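Local structure of short chain dehydrogenase/reductase (4IUY) at residues 40-45 against 242-247; 87-92 against 144-149; 226-231 against 267-272. The protein is probably an NAD(P)-dependent oxidoreductase of the short-chain dehydrogenase/reductase family, built on a Rossmann fold and captured here without cofactor. One frame throughout, in Å; residues are numbered along the deposited sequence.

Contact 1. Residues 40-45 against 242-247; sequences GHHIAE and DLNGPL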
# COMPACT_ATOMS: atom_id res chain seq x y z
N GLY D 40 -21.84 -9.70 15.09
CA GLY D 40 -22.19 -8.79 16.16
C GLY D 40 -22.49 -9.53 17.47
O GLY D 40 -22.10 -9.08 18.54
N HIS D 41 -23.20 -10.65 17.38
CA HIS D 41 -23.51 -11.49 18.55
C HIS D 41 -22.24 -12.04 19.19
O HIS D 41 -22.07 -12.08 20.43
CB HIS D 41 -24.38 -12.68 18.11
CG HIS D 41 -25.85 -12.39 18.12
ND1 HIS D 41 -26.40 -11.25 17.57
CD2 HIS D 41 -26.90 -13.12 18.59
CE1 HIS D 41 -27.71 -11.27 17.72
NE2 HIS D 41 -28.04 -12.40 18.33
N HIS D 42 -21.36 -12.51 18.32
CA HIS D 42 -20.12 -13.09 18.73
C HIS D 42 -19.29 -12.05 19.50
O HIS D 42 -18.75 -12.34 20.56
CB HIS D 42 -19.34 -13.61 17.49
CG HIS D 42 -17.97 -14.09 17.83
ND1 HIS D 42 -17.72 -15.37 18.27
CD2 HIS D 42 -16.78 -13.44 17.86
CE1 HIS D 42 -16.43 -15.50 18.52
NE2 HIS D 42 -15.84 -14.34 18.28
N ILE D 43 -19.20 -10.85 18.94
CA ILE D 43 -18.42 -9.77 19.52
C ILE D 43 -18.98 -9.42 20.89
O ILE D 43 -18.21 -9.33 21.85
CB ILE D 43 -18.37 -8.54 18.62
CG1 ILE D 43 -17.55 -8.86 17.37
CG2 ILE D 43 -17.78 -7.32 19.35
CD1 ILE D 43 -17.50 -7.72 16.36
N ALA D 44 -20.30 -9.28 20.97
CA ALA D 44 -20.95 -8.98 22.24
C ALA D 44 -20.61 -10.02 23.28
O ALA D 44 -20.25 -9.69 24.41
CB ALA D 44 -22.47 -8.90 22.07
N GLU D 45 -20.70 -11.28 22.87
CA GLU D 45 -20.48 -12.36 23.80
C GLU D 45 -19.03 -12.44 24.23
O GLU D 45 -18.74 -12.73 25.39
CB GLU D 45 -20.97 -13.65 23.18
CG GLU D 45 -21.12 -14.76 24.15
CD GLU D 45 -22.27 -15.64 23.80
OE1 GLU D 45 -23.03 -15.30 22.87
OE2 GLU D 45 -22.38 -16.71 24.42
N ASP D 242 -11.22 -16.24 15.10
CA ASP D 242 -9.95 -15.70 14.59
C ASP D 242 -9.80 -14.22 14.94
O ASP D 242 -8.67 -13.71 14.95
CB ASP D 242 -9.83 -15.90 13.07
CG ASP D 242 -9.71 -17.37 12.68
OD1 ASP D 242 -9.29 -18.19 13.53
OD2 ASP D 242 -10.05 -17.71 11.51
N LEU D 243 -10.92 -13.55 15.23
CA LEU D 243 -10.98 -12.10 15.48
C LEU D 243 -10.79 -11.69 16.94
O LEU D 243 -10.56 -10.52 17.25
CB LEU D 243 -12.34 -11.54 15.00
CG LEU D 243 -12.66 -11.95 13.56
CD1 LEU D 243 -14.01 -11.39 13.11
CD2 LEU D 243 -11.53 -11.49 12.65
N ASN D 244 -10.91 -12.65 17.83
CA ASN D 244 -10.86 -12.38 19.25
C ASN D 244 -9.59 -11.65 19.67
O ASN D 244 -9.66 -10.59 20.31
CB ASN D 244 -11.07 -13.67 20.03
CG ASN D 244 -12.50 -14.22 19.84
OD1 ASN D 244 -13.30 -13.67 19.09
ND2 ASN D 244 -12.81 -15.32 20.51
N GLY D 245 -8.45 -12.18 19.26
CA GLY D 245 -7.17 -11.59 19.61
C GLY D 245 -7.02 -10.14 19.18
O GLY D 245 -6.69 -9.30 20.01
N PRO D 246 -7.21 -9.85 17.89
CA PRO D 246 -7.15 -8.45 17.44
C PRO D 246 -8.18 -7.53 18.13
O PRO D 246 -7.86 -6.38 18.42
CB PRO D 246 -7.46 -8.56 15.94
CG PRO D 246 -7.04 -9.93 15.55
CD PRO D 246 -7.33 -10.80 16.76
N LEU D 247 -9.38 -8.03 18.37
CA LEU D 247 -10.44 -7.24 19.03
C LEU D 247 -10.03 -6.83 20.43
O LEU D 247 -10.23 -5.69 20.83
CB LEU D 247 -11.76 -8.00 19.09
CG LEU D 247 -12.59 -8.03 17.80
CD1 LEU D 247 -13.63 -9.15 17.89
CD2 LEU D 247 -13.25 -6.68 17.56

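Contact 2. Residues 87-92 against 144-149; sequences NDRSAV and AQEVVQ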
# COMPACT_ATOMS: atom_id res chain seq x y z
N ASN D 87 -27.82 5.10 10.37
CA ASN D 87 -27.75 6.34 9.58
C ASN D 87 -28.45 7.55 10.19
O ASN D 87 -28.35 8.66 9.65
CB ASN D 87 -28.29 6.10 8.18
CG ASN D 87 -27.27 5.40 7.30
OD1 ASN D 87 -26.31 6.02 6.84
ND2 ASN D 87 -27.45 4.08 7.11
N ASP D 88 -29.16 7.32 11.29
CA ASP D 88 -29.89 8.34 12.04
C ASP D 88 -29.00 8.93 13.13
O ASP D 88 -28.86 8.36 14.22
CB ASP D 88 -31.15 7.68 12.64
CG ASP D 88 -32.11 8.67 13.27
OD1 ASP D 88 -31.71 9.79 13.61
OD2 ASP D 88 -33.30 8.30 13.41
N ARG D 89 -28.40 10.07 12.84
CA ARG D 89 -27.47 10.71 13.77
C ARG D 89 -28.14 11.11 15.10
O ARG D 89 -27.53 10.99 16.17
CB ARG D 89 -26.81 11.94 13.15
CG ARG D 89 -25.90 12.65 14.12
CD ARG D 89 -25.43 13.99 13.59
NE ARG D 89 -24.59 13.87 12.40
CZ ARG D 89 -23.28 13.65 12.42
NH1 ARG D 89 -22.65 13.46 13.57
NH2 ARG D 89 -22.61 13.58 11.29
N SER D 90 -29.35 11.64 15.03
CA SER D 90 -30.05 12.07 16.24
C SER D 90 -30.41 10.88 17.14
O SER D 90 -30.39 10.99 18.36
CB SER D 90 -31.29 12.92 15.90
OG SER D 90 -32.24 12.17 15.18
N ALA D 91 -30.72 9.73 16.52
CA ALA D 91 -30.99 8.52 17.29
C ALA D 91 -29.74 8.07 18.05
O ALA D 91 -29.80 7.66 19.21
CB ALA D 91 -31.52 7.43 16.39
N VAL D 92 -28.59 8.14 17.39
CA VAL D 92 -27.34 7.79 18.04
C VAL D 92 -27.04 8.76 19.19
O VAL D 92 -26.67 8.35 20.29
CB VAL D 92 -26.19 7.80 17.02
CG1 VAL D 92 -24.85 7.56 17.71
CG2 VAL D 92 -26.45 6.74 15.94
N ALA D 144 -18.82 7.61 15.16
CA ALA D 144 -17.53 7.99 15.71
C ALA D 144 -17.59 9.42 16.21
O ALA D 144 -17.21 9.72 17.34
CB ALA D 144 -16.39 7.82 14.66
N GLN D 145 -18.09 10.32 15.36
CA GLN D 145 -18.22 11.71 15.77
C GLN D 145 -19.00 11.82 17.07
O GLN D 145 -18.55 12.46 18.02
CB GLN D 145 -18.90 12.56 14.70
CG GLN D 145 -18.01 13.04 13.57
CD GLN D 145 -18.75 14.02 12.70
OE1 GLN D 145 -19.97 13.91 12.51
NE2 GLN D 145 -18.05 15.02 12.20
N GLU D 146 -20.16 11.17 17.13
CA GLU D 146 -21.01 11.30 18.31
C GLU D 146 -20.37 10.66 19.54
O GLU D 146 -20.37 11.27 20.60
CB GLU D 146 -22.42 10.75 18.07
CG GLU D 146 -23.20 11.47 16.97
CD GLU D 146 -23.40 12.96 17.25
OE1 GLU D 146 -23.53 13.37 18.44
OE2 GLU D 146 -23.43 13.74 16.27
N VAL D 147 -19.81 9.47 19.39
CA VAL D 147 -19.15 8.79 20.51
C VAL D 147 -17.95 9.56 21.03
O VAL D 147 -17.69 9.61 22.23
CB VAL D 147 -18.76 7.33 20.15
CG1 VAL D 147 -17.82 6.73 21.20
CG2 VAL D 147 -20.01 6.49 20.01
N VAL D 148 -17.21 10.18 20.13
CA VAL D 148 -16.10 11.03 20.52
C VAL D 148 -16.54 12.25 21.36
O VAL D 148 -15.92 12.58 22.38
CB VAL D 148 -15.30 11.47 19.30
CG1 VAL D 148 -14.46 12.73 19.58
CG2 VAL D 148 -14.49 10.30 18.80
N GLN D 149 -17.61 12.90 20.93
CA GLN D 149 -18.13 14.03 21.69
C GLN D 149 -18.48 13.59 23.11
O GLN D 149 -18.21 14.31 24.07
CB GLN D 149 -19.36 14.63 21.00
CG GLN D 149 -19.10 15.19 19.61
CD GLN D 149 -18.58 16.62 19.63
OE1 GLN D 149 -18.19 17.14 20.68
NE2 GLN D 149 -18.59 17.28 18.47

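Contact 3. Residues 226-231 against 267-272; sequences QQLLKK and GGHSAA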
# COMPACT_ATOMS: atom_id res chain seq x y z
N GLN D 226 -15.80 -23.00 -3.74
CA GLN D 226 -14.89 -24.05 -3.29
C GLN D 226 -13.54 -23.92 -3.96
O GLN D 226 -12.52 -24.37 -3.42
CB GLN D 226 -15.49 -25.43 -3.51
CG GLN D 226 -15.03 -26.43 -2.47
CD GLN D 226 -15.55 -26.12 -1.06
OE1 GLN D 226 -16.43 -25.27 -0.86
NE2 GLN D 226 -15.00 -26.82 -0.07
N GLN D 227 -13.53 -23.28 -5.12
CA GLN D 227 -12.28 -22.99 -5.81
C GLN D 227 -11.57 -21.86 -5.09
O GLN D 227 -10.35 -21.78 -5.09
CB GLN D 227 -12.54 -22.62 -7.27
CG GLN D 227 -13.11 -23.77 -8.08
CD GLN D 227 -13.58 -23.34 -9.46
OE1 GLN D 227 -13.67 -22.15 -9.75
NE2 GLN D 227 -13.89 -24.32 -10.31
N LEU D 228 -12.37 -20.99 -4.46
CA LEU D 228 -11.85 -19.92 -3.62
C LEU D 228 -11.10 -20.51 -2.41
O LEU D 228 -10.01 -20.03 -2.08
CB LEU D 228 -12.99 -19.01 -3.14
CG LEU D 228 -12.62 -17.65 -2.53
CD1 LEU D 228 -12.19 -16.70 -3.63
CD2 LEU D 228 -13.78 -17.03 -1.76
N LEU D 229 -11.66 -21.53 -1.77
CA LEU D 229 -10.97 -22.17 -0.65
C LEU D 229 -9.56 -22.62 -1.00
O LEU D 229 -8.64 -22.38 -0.23
CB LEU D 229 -11.72 -23.39 -0.12
CG LEU D 229 -12.44 -23.29 1.22
CD1 LEU D 229 -12.83 -24.69 1.73
CD2 LEU D 229 -11.63 -22.50 2.26
N LYS D 230 -9.36 -23.23 -2.17
CA LYS D 230 -8.00 -23.68 -2.48
C LYS D 230 -7.03 -22.54 -2.78
O LYS D 230 -5.82 -22.73 -2.71
CB LYS D 230 -7.96 -24.70 -3.63
CG LYS D 230 -8.25 -26.13 -3.24
CD LYS D 230 -7.69 -27.08 -4.30
CE LYS D 230 -7.79 -28.55 -3.89
NZ LYS D 230 -7.23 -29.48 -4.93
N LYS D 231 -7.56 -21.34 -3.03
CA LYS D 231 -6.69 -20.19 -3.30
C LYS D 231 -6.19 -19.64 -1.98
O LYS D 231 -5.07 -19.13 -1.90
CB LYS D 231 -7.43 -19.08 -4.06
CG LYS D 231 -8.13 -19.47 -5.39
CD LYS D 231 -7.21 -19.75 -6.58
CE LYS D 231 -8.07 -19.89 -7.86
NZ LYS D 231 -7.34 -20.37 -9.08
N GLY D 267 -6.24 -15.52 6.99
CA GLY D 267 -5.49 -16.74 6.67
C GLY D 267 -4.64 -16.59 5.41
O GLY D 267 -4.36 -17.57 4.71
N GLY D 268 -4.21 -15.35 5.13
CA GLY D 268 -3.33 -15.06 4.02
C GLY D 268 -4.01 -14.83 2.69
O GLY D 268 -3.33 -14.64 1.67
N HIS D 269 -5.34 -14.77 2.70
CA HIS D 269 -6.12 -14.62 1.48
C HIS D 269 -5.65 -13.43 0.60
O HIS D 269 -5.44 -13.57 -0.62
CB HIS D 269 -7.61 -14.47 1.80
CG HIS D 269 -8.50 -14.70 0.62
ND1 HIS D 269 -9.87 -14.59 0.68
CD2 HIS D 269 -8.21 -15.07 -0.65
CE1 HIS D 269 -10.38 -14.85 -0.51
NE2 HIS D 269 -9.40 -15.16 -1.33
N SER D 270 -5.45 -12.27 1.22
CA SER D 270 -5.07 -11.07 0.48
C SER D 270 -3.63 -11.12 -0.06
O SER D 270 -3.26 -10.32 -0.91
CB SER D 270 -5.23 -9.83 1.37
OG SER D 270 -4.34 -9.95 2.46
N ALA D 271 -2.83 -12.06 0.44
CA ALA D 271 -1.46 -12.26 0.01
C ALA D 271 -1.37 -13.37 -1.02
O ALA D 271 -0.30 -13.64 -1.54
CB ALA D 271 -0.57 -12.58 1.17
N ALA D 272 -2.49 -14.03 -1.28
CA ALA D 272 -2.49 -15.23 -2.12
C ALA D 272 -1.97 -14.92 -3.52
O ALA D 272 -2.09 -13.79 -3.99
CB ALA D 272 -3.88 -15.82 -2.17

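Contact 1. Residues 40-45 against 242-247
The imidazole of His42 meets the side-chain amide of Asn244 edge to edge, the two flat groups being nearly coplanar, 21° apart. At the ring edge, NE2 of His42 donates to OD1 of Asn244 over 2.7 Å, an almost straight bond with the acceptor close to the ring plane. The donor also lies in the carbonyl plane, at a C=O...donor angle of 132°, and so uses a lone pair of the oxygen. The ring of Phe240 meets the imidazole too, inclined to it. The amide is steadied from its other end, because ND2 of Asn244 makes a weak hydrogen bond to Asp241 OD1. Its oxygen is given to His42 and its nitrogen turned to the carboxylate, which supports the modelled sense of the amide. His42 gets there by placing CG anti to the backbone N (chi1 174°), which sends the ring out from helix 38-49 toward 242-247; the nearest backbones, Ile43 CA and Asn244 CA, are still 8.0 Å apart. Beside this polar pair, Ile43 and Leu247 cross at about a right angle, CG1 of Ile43 lying 4.0 Å from CD1 of Leu247. Leu46, one turn further along the first helix, extends the apolar packing onto Leu247 and also touches Asn244. Helix 38-49 begins in the TGxxxGxG motif, whose last glycine is Gly40 and which in this family normally faces the dinucleotide. The helix is thus wedged between two neighbours: helix 65-75 receives His41, Ala44 and Glu45 through Leu67 and Ile71, whereas 242-247 rests on Val265 of strand 262-265 and reaches Ile258 of the second subunit through Pro246.

Contact 2. Residues 87-92 against 144-149
Gln145 and Glu146 of helix 126-153 converge on the guanidinium of Arg89 from helix 89-101, joining two helices of the Rossmann fold. Arg89 stretches from the first turn of its helix with CG anti to the backbone N and then bends at chi3 (-65°), which brings the end of the guanidinium over to the second helix. There NH1 and NH2 both grip a single atom, OE1 of Gln145, each at 2.9 Å. The guanidinium and amide planes are 56° apart; NH2 approaches nearly along the C=O axis, while NH1 comes in tilted from the carbonyl plane. NH1 is shared: it also forms a salt bridge to Glu146, with 2.8 Å to OE2. That oxygen lies close to the guanidinium plane and accepts through its anti lone pair, and the carboxylate is turned steeply, 73° from the guanidinium. Glu146 is bent at chi2 and crosses the Arg89 chain at about a right angle, OE2 coming 3.4 Å from Arg89 CD. Below this polar layer, CG1 of Val92 packs on CB of Glu146 at 4.0 Å, and Leu96 continues the apolar side. The polar ends reach beyond the subunit. NH2 of Arg89 makes a salt bridge with Asp126 of the third subunit, and NE2 of Gln145 donates to the backbone oxygens of Tyr124 and Phe121 of that same subunit, which fixes the amide with its oxygen toward Arg89. The helix that bears Arg89 is opened by Asp88 as N-cap: its OD1 takes Ala91 N from above the carboxylate plane, at 3.1 Å, and Ser90 OG on the syn lone pair, at 2.9 Å.

Contact 3. Residues 226-231 against 267-272
Lys231 N donates to Leu228 O at 2.9 Å and, weakly, to Gln227 O, and Lys231 and Leu228 are the two residues of helix 223-231 that meet 267-272. Leu228 crosses His269 at about a right angle. Its CD1 lies at the edge of the imidazole, near the ring plane and 3.9 Å from His269 NE2, while its CG is 4.1 Å from His269 CE1. His269 extends its ring toward the helix because CG stands anti to its backbone N (chi1 -163°), and Ile166 and Ile232 also touch the imidazole. Just after the 3-10 segment 269-271, the methyl CB of Ala272 presses on the backbone oxygen of Lys231 at 3.5 Å. The side chain of Lys231 leads away from this contact, and its NZ comes close to the same atom of Lys231 in the fourth subunit. The turn itself is held by Asp266, whose carboxylate accepts from Gly268 N and Ser270 N, and Gly267 makes backbone hydrogen bonds to the second subunit. In related enzymes the helices after strand 202-208 border the substrate pocket. Between the two segments the chemistry is van der Waals contact at the surface, so the fit of helix against tail rests on shape rather than on a directional bond.

Overall arrangement
Contact 1 is the buried one, contact 2 is partly buried and contact 3 lies at the surface, its centre about 23 Å from the centre of the chain. Contacts 1 and 2 each pair helices flanking the parallel sheet, yet on opposite sides of the chain's centre, with about 23 Å between their centres. Contact 3 instead sets a helix against the loop after strand 262-265, the strand that 242-247 in contact 1 also touches. The chemistry differs accordingly: one side-chain hydrogen bond beside apolar packing in contact 1, a charged network extended by the third subunit in contact 2, and dispersive touches in contact 3. Contacts 1 and 3 both reach the second subunit.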